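Local coordinates for putative ABC transporter, periplasmic binding protein, amino acid (Neisseria gonorrhoeae, PDB 2YLN) that probably delivers L-cystine to an ABC transporter as its periplasmic solute receptor, a two-lobed binding protein of solute-binding family 3, at residues Asp136-Tyr141 with Ser240-Asn245. The protein carries 1 engineered substitution. Numbering follows the deposited sequence.
Sequences DKSEPY and SGLIVN
Asp136 and Val244 form an antiparallel hydrogen-bonded pair where the short strand 135-137 joins strand 238-245 in the mixed sheet of one lobe of this family 3 solute-binding protein. Asp136 N donates to Val244 O and Val244 N returns a straighter bond to Asp136 O (3.0 Å, 167°). Ser138 N continues the pairing to Leu242 O.

Beyond this point the regular pairing lapses, Pro140 rather than Glu139 coming nearest to Gly241, and a serine side chain takes the place of a backbone acceptor for Leu242 N. With chi1 at 72°, Ser138 OG sits between its own N and carbonyl carbon, where it accepts a hydrogen bond from Leu242 N (2.9 Å) and donates to Glu139 O, meeting that carbonyl from above its plane. Tyr141 N closes the far end on Ser240 O.

Van der Waals contacts flank the backbone. The bent chain of Lys137 passes over Gly241, its CG 3.6 Å from Ile243 CD1, and its NZ hydrogen-bonds Gly239 O. Gly241 CA makes a CH-pi contact over one face of the Tyr141 ring (4.1 Å to its centroid), whose edge meets Leu242 CD2.

Asp136, whose OD1 is salt-bridged to Lys246 NZ, is linked through OD2 and a water to Asn245 O; another water, 2.8 Å from each, donates to Gly241 O and to Tyr141 OH, which also bonds Asp83 OD2.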
loop_
_atom_site.group_PDB
_atom_site.type_symbol
_atom_site.label_atom_id
_atom_site.label_comp_id
_atom_site.label_asym_id
_atom_site.label_seq_id
_atom_site.Cartn_x
_atom_site.Cartn_y
_atom_site.Cartn_z
ATOM N N ASP A 136 3.600 14.894 0.387
ATOM C CA ASP A 136 3.149 14.922 1.754
ATOM C C ASP A 136 2.184 13.756 1.975
ATOM O O ASP A 136 1.552 13.225 1.059
ATOM C CB ASP A 136 2.376 16.226 2.041
ATOM C CG ASP A 136 3.258 17.435 2.110
ATOM O OD1 ASP A 136 4.418 17.296 2.546
ATOM O OD2 ASP A 136 2.809 18.513 1.742
ATOM N N LYS A 137 2.118 13.295 3.223
ATOM C CA LYS A 137 1.278 12.190 3.664
ATOM C C LYS A 137 0.359 12.680 4.775
ATOM O O LYS A 137 0.762 13.387 5.683
ATOM C CB LYS A 137 2.172 11.065 4.200
ATOM C CG LYS A 137 1.473 9.826 4.628
ATOM C CD LYS A 137 2.430 8.822 5.306
ATOM C CE LYS A 137 2.798 9.216 6.728
ATOM N NZ LYS A 137 3.700 8.223 7.390
ATOM N N SER A 138 -0.916 12.306 4.676
ATOM C CA SER A 138 -1.854 12.555 5.773
ATOM C C SER A 138 -1.434 11.831 7.043
ATOM O O SER A 138 -0.594 10.937 7.044
ATOM C CB SER A 138 -3.226 12.032 5.356
ATOM O OG SER A 138 -3.325 10.625 5.333
ATOM N N GLU A 139 -2.160 12.111 8.122
ATOM C CA GLU A 139 -2.194 11.246 9.252
ATOM C C GLU A 139 -2.334 9.826 8.784
ATOM O O GLU A 139 -3.186 9.542 7.944
ATOM C CB GLU A 139 -3.445 11.584 10.094
ATOM C CG GLU A 139 -3.670 10.661 11.281
ATOM C CD GLU A 139 -2.679 10.824 12.369
ATOM O OE1 GLU A 139 -2.057 11.891 12.509
ATOM O OE2 GLU A 139 -2.629 9.825 13.181
ATOM N N PRO A 140 -1.547 8.863 9.337
ATOM C CA PRO A 140 -1.711 7.523 8.866
ATOM C C PRO A 140 -3.061 6.912 9.208
ATOM O O PRO A 140 -3.606 7.140 10.290
ATOM C CB PRO A 140 -0.587 6.755 9.558
ATOM C CG PRO A 140 0.514 7.815 9.716
ATOM C CD PRO A 140 -0.338 9.057 10.134
ATOM N N TYR A 141 -3.549 6.098 8.297
ATOM C CA TYR A 141 -4.710 5.255 8.521
ATOM C C TYR A 141 -4.374 3.836 8.890
ATOM O O TYR A 141 -5.276 3.075 9.279
ATOM C CB TYR A 141 -5.737 5.359 7.416
ATOM C CG TYR A 141 -5.225 5.136 5.982
ATOM C CD1 TYR A 141 -4.667 3.970 5.618
ATOM C CD2 TYR A 141 -5.310 6.099 5.041
ATOM C CE1 TYR A 141 -4.232 3.731 4.320
ATOM C CE2 TYR A 141 -4.938 5.895 3.714
ATOM C CZ TYR A 141 -4.404 4.671 3.376
ATOM O OH TYR A 141 -4.046 4.479 2.040
ATOM N N SER A 240 0.986 4.210 6.790
ATOM C CA SER A 240 0.456 4.562 5.459
ATOM C C SER A 240 -0.625 5.606 5.555
ATOM O O SER A 240 -1.448 5.539 6.463
ATOM C CB SER A 240 -0.145 3.336 4.774
ATOM O OG SER A 240 0.838 2.365 4.456
ATOM N N GLY A 241 -0.617 6.560 4.646
ATOM C CA GLY A 241 -1.622 7.566 4.598
ATOM C C GLY A 241 -1.922 7.990 3.180
ATOM O O GLY A 241 -1.341 7.490 2.233
ATOM N N LEU A 242 -2.883 8.907 3.043
ATOM C CA LEU A 242 -3.171 9.454 1.731
ATOM C C LEU A 242 -2.003 10.320 1.293
ATOM O O LEU A 242 -1.487 11.161 2.072
ATOM C CB LEU A 242 -4.443 10.293 1.760
ATOM C CG LEU A 242 -5.726 9.465 2.064
ATOM C CD1 LEU A 242 -6.901 10.413 2.245
ATOM C CD2 LEU A 242 -5.980 8.427 1.011
ATOM N N ILE A 243 -1.491 10.130 0.071
ATOM C CA ILE A 243 -0.313 10.813 -0.432
ATOM C C ILE A 243 -0.737 11.843 -1.487
ATOM O O ILE A 243 -1.509 11.530 -2.384
ATOM C CB ILE A 243 0.690 9.837 -1.073
ATOM C CG1 ILE A 243 0.926 8.573 -0.229
ATOM C CG2 ILE A 243 1.984 10.549 -1.388
ATOM C CD1 ILE A 243 1.528 8.856 1.141
ATOM N N VAL A 244 -0.220 13.053 -1.327
ATOM C CA VAL A 244 -0.428 14.100 -2.333
ATOM C C VAL A 244 0.873 14.741 -2.695
ATOM O O VAL A 244 1.919 14.590 -2.040
ATOM C CB VAL A 244 -1.410 15.191 -1.843
ATOM C CG1 VAL A 244 -2.810 14.656 -1.575
ATOM C CG2 VAL A 244 -0.889 15.868 -0.573
ATOM N N ASN A 245 0.849 15.482 -3.802
ATOM C CA ASN A 245 1.949 16.361 -4.113
ATOM C C ASN A 245 2.129 17.397 -3.033
ATOM O O ASN A 245 1.120 17.904 -2.487
ATOM C CB ASN A 245 1.735 17.064 -5.465
ATOM C CG ASN A 245 1.936 16.151 -6.602
ATOM O OD1 ASN A 245 3.070 15.835 -6.884
ATOM N ND2 ASN A 245 0.876 15.647 -7.220
HETATM O O HOH W 1 0.723 19.089 0.128
HETATM O O HOH W 2 -1.483 4.990 1.040
#